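Local structure of Poly(Beta-D-mannuronate) lyase (Pseudopedobacter saltans, 7O79) at residues A[294-299]-A[345-350]. The protein is a beta-helical polysaccharide lyase of family PL6 that probably cleaves poly(beta-D-mannuronate), as in alginate. Residues are numbered along the deposited sequence; the frame is centred on the assembly and turned at random.
Sequences DKYEPI and ADQRML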
ATOM      1  N   ASP A 294       0.773 -15.537  33.236  1.00 26.25           N
ATOM      2  CA  ASP A 294      -0.676 -15.523  33.408  1.00 28.35           C
ATOM      3  C   ASP A 294      -1.341 -14.310  32.785  1.00 25.74           C
ATOM      4  O   ASP A 294      -2.575 -14.243  32.786  1.00 26.24           O
ATOM      5  CB  ASP A 294      -1.030 -15.586  34.890  1.00 29.03           C
ATOM      6  CG  ASP A 294      -0.624 -16.896  35.504  1.00 30.08           C
ATOM      7  OD1 ASP A 294      -0.637 -17.888  34.761  1.00 27.08           O
ATOM      8  OD2 ASP A 294      -0.297 -16.949  36.707  1.00 35.68           O
ATOM      9  N   LYS A 295      -0.566 -13.361  32.257  1.00 24.79           N
ATOM     10  CA  LYS A 295      -1.113 -12.101  31.768  1.00 28.05           C
ATOM     11  C   LYS A 295      -1.394 -12.093  30.271  1.00 26.30           C
ATOM     12  O   LYS A 295      -1.982 -11.120  29.780  1.00 24.73           O
ATOM     13  CB  LYS A 295      -0.164 -10.944  32.117  1.00 28.91           C
ATOM     14  CG  LYS A 295       0.185 -10.911  33.607  1.00 30.93           C
ATOM     15  CD  LYS A 295       0.420  -9.512  34.098  1.00 35.40           C
ATOM     16  CE  LYS A 295       0.599  -9.488  35.631  1.00 42.89           C
ATOM     17  NZ  LYS A 295      -0.543 -10.139  36.342  1.00 46.01           N
ATOM     18  N   TYR A 296      -1.007 -13.148  29.551  1.00 23.30           N
ATOM     19  CA  TYR A 296      -1.163 -13.195  28.099  1.00 23.79           C
ATOM     20  C   TYR A 296      -2.617 -13.012  27.696  1.00 24.42           C
ATOM     21  O   TYR A 296      -3.498 -13.730  28.176  1.00 23.93           O
ATOM     22  CB  TYR A 296      -0.609 -14.520  27.571  1.00 23.48           C
ATOM     23  CG  TYR A 296      -0.728 -14.736  26.074  1.00 23.15           C
ATOM     24  CD1 TYR A 296      -0.474 -13.720  25.167  1.00 23.76           C
ATOM     25  CD2 TYR A 296      -1.049 -15.984  25.574  1.00 23.96           C
ATOM     26  CE1 TYR A 296      -0.571 -13.944  23.786  1.00 22.65           C
ATOM     27  CE2 TYR A 296      -1.135 -16.222  24.209  1.00 20.44           C
ATOM     28  CZ  TYR A 296      -0.906 -15.213  23.325  1.00 22.64           C
ATOM     29  OH  TYR A 296      -1.015 -15.480  21.978  1.00 21.69           O
ATOM     30  N   GLU A 297      -2.867 -12.025  26.824  1.00 25.57           N
ATOM     31  CA  GLU A 297      -4.184 -11.793  26.238  1.00 24.62           C
ATOM     32  C   GLU A 297      -4.097 -12.094  24.745  1.00 25.51           C
ATOM     33  O   GLU A 297      -3.737 -11.213  23.940  1.00 24.04           O
ATOM     34  CB  GLU A 297      -4.662 -10.357  26.484  1.00 27.17           C
ATOM     35  CG  GLU A 297      -4.596  -9.961  27.968  1.00 34.05           C
ATOM     36  CD  GLU A 297      -4.901  -8.480  28.222  1.00 43.26           C
ATOM     37  OE1 GLU A 297      -5.277  -8.142  29.368  1.00 43.37           O
ATOM     38  OE2 GLU A 297      -4.815  -7.670  27.271  1.00 41.37           O
ATOM     39  N   PRO A 298      -4.422 -13.313  24.321  1.00 25.44           N
ATOM     40  CA  PRO A 298      -4.260 -13.670  22.907  1.00 24.36           C
ATOM     41  C   PRO A 298      -5.258 -12.966  22.008  1.00 24.64           C
ATOM     42  O   PRO A 298      -6.367 -12.614  22.413  1.00 24.11           O
ATOM     43  CB  PRO A 298      -4.483 -15.188  22.900  1.00 24.38           C
ATOM     44  CG  PRO A 298      -5.414 -15.423  24.054  1.00 27.08           C
ATOM     45  CD  PRO A 298      -4.979 -14.425  25.117  1.00 26.12           C
ATOM     46  N   ILE A 299      -4.834 -12.751  20.763  1.00 24.44           N
ATOM     47  CA  ILE A 299      -5.731 -12.304  19.705  1.00 22.68           C
ATOM     48  C   ILE A 299      -6.475 -13.544  19.222  1.00 25.46           C
ATOM     49  O   ILE A 299      -5.864 -14.464  18.677  1.00 21.38           O
ATOM     50  CB  ILE A 299      -4.972 -11.632  18.552  1.00 23.26           C
ATOM     51  CG1 ILE A 299      -4.079 -10.479  19.053  1.00 25.39           C
ATOM     52  CG2 ILE A 299      -5.943 -11.171  17.474  1.00 20.94           C
ATOM     53  CD1 ILE A 299      -4.821  -9.305  19.706  1.00 25.42           C
ATOM     54  N   ALA A 345       0.792  -9.132  28.675  1.00 21.84           N
ATOM     55  CA  ALA A 345      -0.363  -9.168  27.791  1.00 27.09           C
ATOM     56  C   ALA A 345       0.040  -9.577  26.372  1.00 25.23           C
ATOM     57  O   ALA A 345      -0.685 -10.330  25.712  1.00 22.27           O
ATOM     58  CB  ALA A 345      -1.063  -7.807  27.800  1.00 25.31           C
ATOM     59  N   ASP A 346       1.186  -9.099  25.882  1.00 28.63           N
ATOM     60  CA  ASP A 346       1.689  -9.577  24.604  1.00 27.00           C
ATOM     61  C   ASP A 346       2.973 -10.352  24.844  1.00 26.25           C
ATOM     62  O   ASP A 346       3.644 -10.211  25.873  1.00 25.09           O
ATOM     63  CB  ASP A 346       1.963  -8.436  23.605  1.00 21.44           C
ATOM     64  CG  ASP A 346       3.142  -7.559  24.009  1.00 29.73           C
ATOM     65  OD1 ASP A 346       4.295  -8.034  23.873  1.00 30.98           O
ATOM     66  OD2 ASP A 346       2.934  -6.379  24.355  1.00 33.04           O
ATOM     67  N   GLN A 347       3.328 -11.161  23.860  1.00 25.87           N
ATOM     68  CA  GLN A 347       4.527 -11.974  23.900  1.00 22.63           C
ATOM     69  C   GLN A 347       5.390 -11.658  22.678  1.00 23.93           C
ATOM     70  O   GLN A 347       5.959 -12.549  22.054  1.00 20.41           O
ATOM     71  CB  GLN A 347       4.151 -13.459  24.004  1.00 21.07           C
ATOM     72  CG  GLN A 347       3.199 -13.705  25.204  1.00 25.95           C
ATOM     73  CD  GLN A 347       2.914 -15.170  25.547  1.00 22.67           C
ATOM     74  OE1 GLN A 347       2.724 -15.497  26.710  1.00 21.96           O
ATOM     75  NE2 GLN A 347       2.859 -16.042  24.542  1.00 22.99           N
ATOM     76  N   ARG A 348       5.473 -10.359  22.328  1.00 24.12           N
ATOM     77  CA  ARG A 348       6.229  -9.864  21.169  1.00 22.51           C
ATOM     78  C   ARG A 348       7.740  -9.895  21.401  1.00 26.33           C
ATOM     79  O   ARG A 348       8.421  -8.867  21.521  1.00 26.40           O
ATOM     80  CB  ARG A 348       5.770  -8.463  20.796  1.00 21.73           C
ATOM     81  CG  ARG A 348       4.326  -8.394  20.336  1.00 26.00           C
ATOM     82  CD  ARG A 348       3.887  -6.970  20.421  1.00 26.01           C
ATOM     83  NE  ARG A 348       4.633  -6.157  19.475  1.00 25.88           N
ATOM     84  CZ  ARG A 348       4.293  -4.917  19.159  1.00 29.65           C
ATOM     85  NH1 ARG A 348       3.228  -4.369  19.754  1.00 24.65           N
ATOM     86  NH2 ARG A 348       5.021  -4.230  18.283  1.00 24.56           N
ATOM     87  N   MET A 349       8.250 -11.108  21.396  1.00 19.89           N
ATOM     88  CA  MET A 349       9.620 -11.467  21.702  1.00 23.54           C
ATOM     89  C   MET A 349      10.307 -12.415  20.718  1.00 26.79           C
ATOM     90  O   MET A 349      11.420 -12.878  21.003  1.00 25.33           O
ATOM     91  CB  MET A 349       9.657 -11.993  23.138  1.00 25.07           C
ATOM     92  CG  MET A 349       8.655 -13.163  23.313  1.00 28.79           C
ATOM     93  SD  MET A 349       8.890 -14.756  22.712  1.00 30.68           S
ATOM     94  CE  MET A 349      10.230 -15.394  23.699  1.00 37.14           C
ATOM     95  N   LEU A 350       9.748 -12.639  19.531  1.00 24.17           N
ATOM     96  CA  LEU A 350      10.374 -13.506  18.541  1.00 23.42           C
ATOM     97  C   LEU A 350      11.316 -12.662  17.683  1.00 23.57           C
ATOM     98  O   LEU A 350      10.874 -11.877  16.843  1.00 23.81           O
ATOM     99  CB  LEU A 350       9.310 -14.213  17.701  1.00 23.34           C
ATOM    100  CG  LEU A 350       8.426 -15.191  18.494  1.00 24.77           C
ATOM    101  CD1 LEU A 350       7.347 -15.778  17.610  1.00 22.56           C
ATOM    102  CD2 LEU A 350       9.244 -16.319  19.159  1.00 25.57           C
TER
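Two long loops that project from neighbouring turns of the parallel beta-helix meet where Tyr296 and Glu297 pack on Ala345 and Gln347. The side-chain amide of Gln347 lies flat on the Tyr296 ring, the two planes only 8° apart, with NE2 of Gln347 3.8 Å above the ring plane and over its centre. On the opposite face sits Pro298 N, so the ring is sandwiched between the amide and its own chain; tyrosine offers a broad flat ring with a face for each neighbour. Having CG of Tyr296 anti to the backbone N (chi1 179°) lays the ring back beside that chain. Glutamine suits this buried place because its flat amide can stack while OE1 and NE2 keep their hydrogen bonds: OE1 accepts from Leu292 N, and NE2 donates to the carbonyls of Tyr287 and Lys290, which fixes the rotation of the group. Segment 294-299 lies in the loop after strand 280-283, and segment 345-350 in the loop after strand 333-337, strands that lie side by side on one parallel face of the solenoid. Between the loop backbones, Glu297 N donates to Ala345 O at 3.0 Å, nearly straight at 170° and on a lone pair in the carbonyl plane. The same oxygen lies at the edge of the Tyr296 ring, 3.4 Å from CD1. A leucine replacing Tyr296 would probably leave the Gln347 amide without its flat stacking partner and open a gap between it and Pro298. Ala345 is small enough for a close backbone approach, its CA making a CA-H...O contact of 3.2 Å with Lys295 O, while CB of Ala345 rests 3.8 Å from OE2 of the extended Glu297 side chain.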